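Local coordinates for extracellular protein 11-1 (Passalora fulva, PDB 6ZUS), which probably acts as a secreted avirulence effector of a structurally conserved fungal family and binds zinc ions, at residues C6-V14 and C99-L109. Numbering follows the deposited sequence.
Sequences CKAVALKWV and CDVKPYTERVL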
loop_
_atom_site.group_PDB
_atom_site.type_symbol
_atom_site.label_atom_id
_atom_site.label_comp_id
_atom_site.label_asym_id
_atom_site.label_seq_id
_atom_site.Cartn_x
_atom_site.Cartn_y
_atom_site.Cartn_z
ATOM N N CYS A 6 -15.402 -11.311 -3.959
ATOM C CA CYS A 6 -14.276 -10.353 -4.021
ATOM C C CYS A 6 -14.120 -9.719 -2.625
ATOM O O CYS A 6 -15.047 -9.864 -1.771
ATOM C CB CYS A 6 -14.433 -9.336 -5.152
ATOM S SG CYS A 6 -13.702 -9.905 -6.723
ATOM N N LYS A 7 -12.997 -9.032 -2.397
ATOM C CA LYS A 7 -12.688 -8.271 -1.155
ATOM C C LYS A 7 -12.265 -6.848 -1.537
ATOM O O LYS A 7 -11.875 -6.614 -2.725
ATOM C CB LYS A 7 -11.591 -8.987 -0.360
ATOM C CG LYS A 7 -10.327 -9.241 -1.161
ATOM C CD LYS A 7 -9.202 -9.841 -0.400
ATOM C CE LYS A 7 -7.966 -10.046 -1.241
ATOM N NZ LYS A 7 -7.949 -11.388 -1.860
ATOM N N ALA A 8 -12.393 -5.910 -0.593
ATOM C CA ALA A 8 -11.781 -4.582 -0.680
ATOM C C ALA A 8 -10.496 -4.648 0.147
ATOM O O ALA A 8 -10.503 -5.302 1.211
ATOM C CB ALA A 8 -12.711 -3.519 -0.203
ATOM N N VAL A 9 -9.421 -4.046 -0.385
ATOM C CA VAL A 9 -8.058 -4.106 0.217
ATOM C C VAL A 9 -7.599 -2.661 0.473
ATOM O O VAL A 9 -7.559 -1.860 -0.487
ATOM C CB VAL A 9 -7.051 -4.892 -0.646
ATOM C CG1 VAL A 9 -5.690 -4.918 0.039
ATOM C CG2 VAL A 9 -7.520 -6.315 -0.937
ATOM N N ALA A 10 -7.317 -2.330 1.747
ATOM C CA ALA A 10 -6.688 -1.074 2.197
ATOM C C ALA A 10 -5.179 -1.215 1.938
ATOM O O ALA A 10 -4.570 -2.072 2.555
ATOM C CB ALA A 10 -6.976 -0.807 3.648
ATOM N N LEU A 11 -4.638 -0.416 1.033
ATOM C CA LEU A 11 -3.204 -0.468 0.584
ATOM C C LEU A 11 -2.487 0.788 1.068
ATOM O O LEU A 11 -3.092 1.908 1.078
ATOM C CB LEU A 11 -3.140 -0.544 -0.939
ATOM C CG LEU A 11 -3.767 -1.789 -1.573
ATOM C CD1 LEU A 11 -4.066 -1.544 -3.022
ATOM C CD2 LEU A 11 -2.865 -2.987 -1.422
ATOM N N LYS A 12 -1.220 0.632 1.373
ATOM C CA LYS A 12 -0.384 1.791 1.772
ATOM C C LYS A 12 1.068 1.547 1.362
ATOM O O LYS A 12 1.609 0.436 1.611
ATOM C CB LYS A 12 -0.545 2.083 3.263
ATOM C CG LYS A 12 0.239 3.285 3.722
ATOM C CD LYS A 12 -0.234 3.821 5.021
ATOM C CE LYS A 12 0.346 3.151 6.217
ATOM N NZ LYS A 12 0.386 4.111 7.358
ATOM N N TRP A 13 1.582 2.532 0.656
ATOM C CA TRP A 13 2.980 2.628 0.171
ATOM C C TRP A 13 3.739 3.484 1.172
ATOM O O TRP A 13 3.258 4.589 1.537
ATOM C CB TRP A 13 2.976 3.244 -1.204
ATOM C CG TRP A 13 4.319 3.331 -1.827
ATOM C CD1 TRP A 13 4.846 2.476 -2.754
ATOM C CD2 TRP A 13 5.270 4.398 -1.647
ATOM N NE1 TRP A 13 6.064 2.932 -3.156
ATOM C CE2 TRP A 13 6.374 4.089 -2.482
ATOM C CE3 TRP A 13 5.307 5.574 -0.887
ATOM C CZ2 TRP A 13 7.491 4.912 -2.567
ATOM C CZ3 TRP A 13 6.430 6.383 -0.953
ATOM C CH2 TRP A 13 7.497 6.044 -1.779
ATOM N N VAL A 14 4.878 3.016 1.651
ATOM C CA VAL A 14 5.605 3.700 2.751
ATOM C C VAL A 14 7.076 3.884 2.380
ATOM O O VAL A 14 7.700 2.912 1.929
ATOM C CB VAL A 14 5.455 2.965 4.100
ATOM C CG1 VAL A 14 6.085 3.793 5.215
ATOM C CG2 VAL A 14 4.003 2.610 4.441
ATOM N N CYS A 99 -4.085 -14.250 -5.096
ATOM C CA CYS A 99 -4.802 -12.983 -4.827
ATOM C C CYS A 99 -4.858 -12.680 -3.322
ATOM O O CYS A 99 -5.485 -11.679 -2.977
ATOM C CB CYS A 99 -6.199 -13.002 -5.421
ATOM S SG CYS A 99 -6.260 -13.353 -7.210
ATOM N N ASP A 100 -4.148 -13.449 -2.492
ATOM C CA ASP A 100 -3.994 -13.149 -1.042
ATOM C C ASP A 100 -3.368 -11.767 -0.892
ATOM O O ASP A 100 -2.638 -11.335 -1.802
ATOM C CB ASP A 100 -3.169 -14.224 -0.325
ATOM C CG ASP A 100 -3.975 -15.537 -0.100
ATOM O OD1 ASP A 100 -5.205 -15.619 -0.508
ATOM O OD2 ASP A 100 -3.397 -16.503 0.486
ATOM N N VAL A 101 -3.649 -11.092 0.208
ATOM C CA VAL A 101 -3.300 -9.651 0.332
ATOM C C VAL A 101 -1.778 -9.488 0.218
ATOM O O VAL A 101 -1.338 -8.515 -0.420
ATOM C CB VAL A 101 -3.852 -8.958 1.593
ATOM C CG1 VAL A 101 -5.365 -8.973 1.589
ATOM C CG2 VAL A 101 -3.304 -9.565 2.864
ATOM N N LYS A 102 -0.967 -10.381 0.758
ATOM C CA LYS A 102 0.503 -10.183 0.679
ATOM C C LYS A 102 1.004 -10.167 -0.773
ATOM O O LYS A 102 1.576 -9.163 -1.227
ATOM C CB LYS A 102 1.213 -11.223 1.526
ATOM C CG LYS A 102 2.707 -11.239 1.337
ATOM C CD LYS A 102 3.289 -12.343 2.188
ATOM C CE LYS A 102 4.787 -12.333 2.347
ATOM N NZ LYS A 102 5.457 -12.107 1.063
ATOM N N PRO A 103 0.842 -11.255 -1.569
ATOM C CA PRO A 103 1.366 -11.277 -2.941
ATOM C C PRO A 103 0.705 -10.189 -3.794
ATOM O O PRO A 103 1.428 -9.585 -4.608
ATOM C CB PRO A 103 1.099 -12.715 -3.459
ATOM C CG PRO A 103 0.057 -13.265 -2.536
ATOM C CD PRO A 103 0.274 -12.573 -1.194
ATOM N N TYR A 104 -0.619 -10.010 -3.658
ATOM C CA TYR A 104 -1.362 -8.975 -4.425
ATOM C C TYR A 104 -0.719 -7.603 -4.161
ATOM O O TYR A 104 -0.403 -6.872 -5.101
ATOM C CB TYR A 104 -2.848 -8.987 -4.081
ATOM C CG TYR A 104 -3.596 -7.786 -4.591
ATOM C CD1 TYR A 104 -3.993 -7.650 -5.920
ATOM C CD2 TYR A 104 -3.942 -6.761 -3.732
ATOM C CE1 TYR A 104 -4.654 -6.519 -6.385
ATOM C CE2 TYR A 104 -4.598 -5.623 -4.174
ATOM C CZ TYR A 104 -4.961 -5.491 -5.499
ATOM O OH TYR A 104 -5.591 -4.336 -5.861
ATOM N N THR A 105 -0.564 -7.216 -2.888
ATOM C CA THR A 105 0.006 -5.899 -2.498
ATOM C C THR A 105 1.398 -5.748 -3.103
ATOM O O THR A 105 1.738 -4.697 -3.696
ATOM C CB THR A 105 0.028 -5.718 -0.970
ATOM O OG1 THR A 105 -1.312 -5.875 -0.491
ATOM C CG2 THR A 105 0.651 -4.375 -0.636
ATOM N N GLU A 106 2.220 -6.782 -2.989
ATOM C CA GLU A 106 3.612 -6.715 -3.515
ATOM C C GLU A 106 3.623 -6.536 -5.040
ATOM O O GLU A 106 4.454 -5.725 -5.510
ATOM C CB GLU A 106 4.403 -7.929 -3.047
ATOM C CG GLU A 106 4.651 -7.883 -1.580
ATOM C CD GLU A 106 5.490 -9.042 -1.059
ATOM O OE1 GLU A 106 5.617 -10.036 -1.840
ATOM O OE2 GLU A 106 6.079 -8.936 0.073
ATOM N N ARG A 107 2.692 -7.171 -5.778
ATOM C CA ARG A 107 2.579 -6.962 -7.259
ATOM C C ARG A 107 2.123 -5.537 -7.591
ATOM O O ARG A 107 2.696 -4.919 -8.493
ATOM C CB ARG A 107 1.662 -7.997 -7.915
ATOM C CG ARG A 107 2.242 -9.414 -7.852
ATOM C CD ARG A 107 1.526 -10.338 -8.827
ATOM N NE ARG A 107 0.073 -10.322 -8.640
ATOM C CZ ARG A 107 -0.594 -11.095 -7.791
ATOM N NH1 ARG A 107 0.033 -12.036 -7.117
ATOM N NH2 ARG A 107 -1.911 -10.977 -7.684
ATOM N N VAL A 108 1.138 -5.023 -6.876
ATOM C CA VAL A 108 0.487 -3.730 -7.205
ATOM C C VAL A 108 1.381 -2.558 -6.762
ATOM O O VAL A 108 1.463 -1.570 -7.524
ATOM C CB VAL A 108 -0.921 -3.714 -6.572
ATOM C CG1 VAL A 108 -1.512 -2.320 -6.508
ATOM C CG2 VAL A 108 -1.821 -4.689 -7.331
ATOM N N LEU A 109 1.933 -2.583 -5.537
ATOM C CA LEU A 109 2.755 -1.488 -4.973
ATOM C C LEU A 109 4.238 -1.688 -5.321
ATOM O O LEU A 109 4.994 -0.673 -5.302
ATOM C CB LEU A 109 2.548 -1.374 -3.451
ATOM C CG LEU A 109 1.428 -0.424 -3.016
ATOM C CD1 LEU A 109 0.075 -0.882 -3.531
ATOM C CD2 LEU A 109 1.359 -0.229 -1.512
HETATM O O HOH W 1 7.039 1.278 -5.393
#
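Helix 101-109 packs against one face of the four-stranded antiparallel sheet, where alternate residues of the inner strand 6-20, Lys7, Val9 and Leu11, direct their side chains at it. Strand and helix run at 50° to each other, and the contact is polar at its two ends and apolar between them. Lys7 passes Val101 at a slant at the start of the helix, CE against CG1, on a chain extended through chi2 and chi3 that bends at chi4 (-91°), bringing Lys7 NZ to Cys99 O at 2.7 Å. The ammonium sits above the carbonyl plane, not on a lone pair, and also bonds to Arg86 O and Asn87 OD1; Cys99 itself is tied to Cys47 by a disulfide. Farther along, Val9 CG2 meets Val101 CG1, while Val9 CB and Leu11 CD2 approach Tyr104 CE2 obliquely. Tyr104 OH is hydrogen-bonded to Gln48 OE1, and Val108 CG2 lies 3.5 Å above one face of the Tyr104 ring, toward the rim. Leu11 slides past Thr105 in the opposite direction, Leu11 CD2 3.4 Å from Thr105 OG1. Set beside its own backbone N (chi1 -57°), Thr105 OG1 turns back to donate to Val101 O at 2.6 Å, an oxygen that Thr105 N reaches from the other face of its plane. Leu109 then spans Leu11 to Trp13: CD1 lies against Leu11 CB, and Leu109 CD2 is 3.8 Å from Trp13 CB and close to Lys12 O. At the indole edge, a water lying in the ring plane accepts from Trp13 NE1 at 2.9 Å and donates to Leu109 O. Polar groups are thus satisfied at both ends, by a buried ammonium with three acceptors and by a bridging water, while hydrophobic packing joins helix to sheet between them.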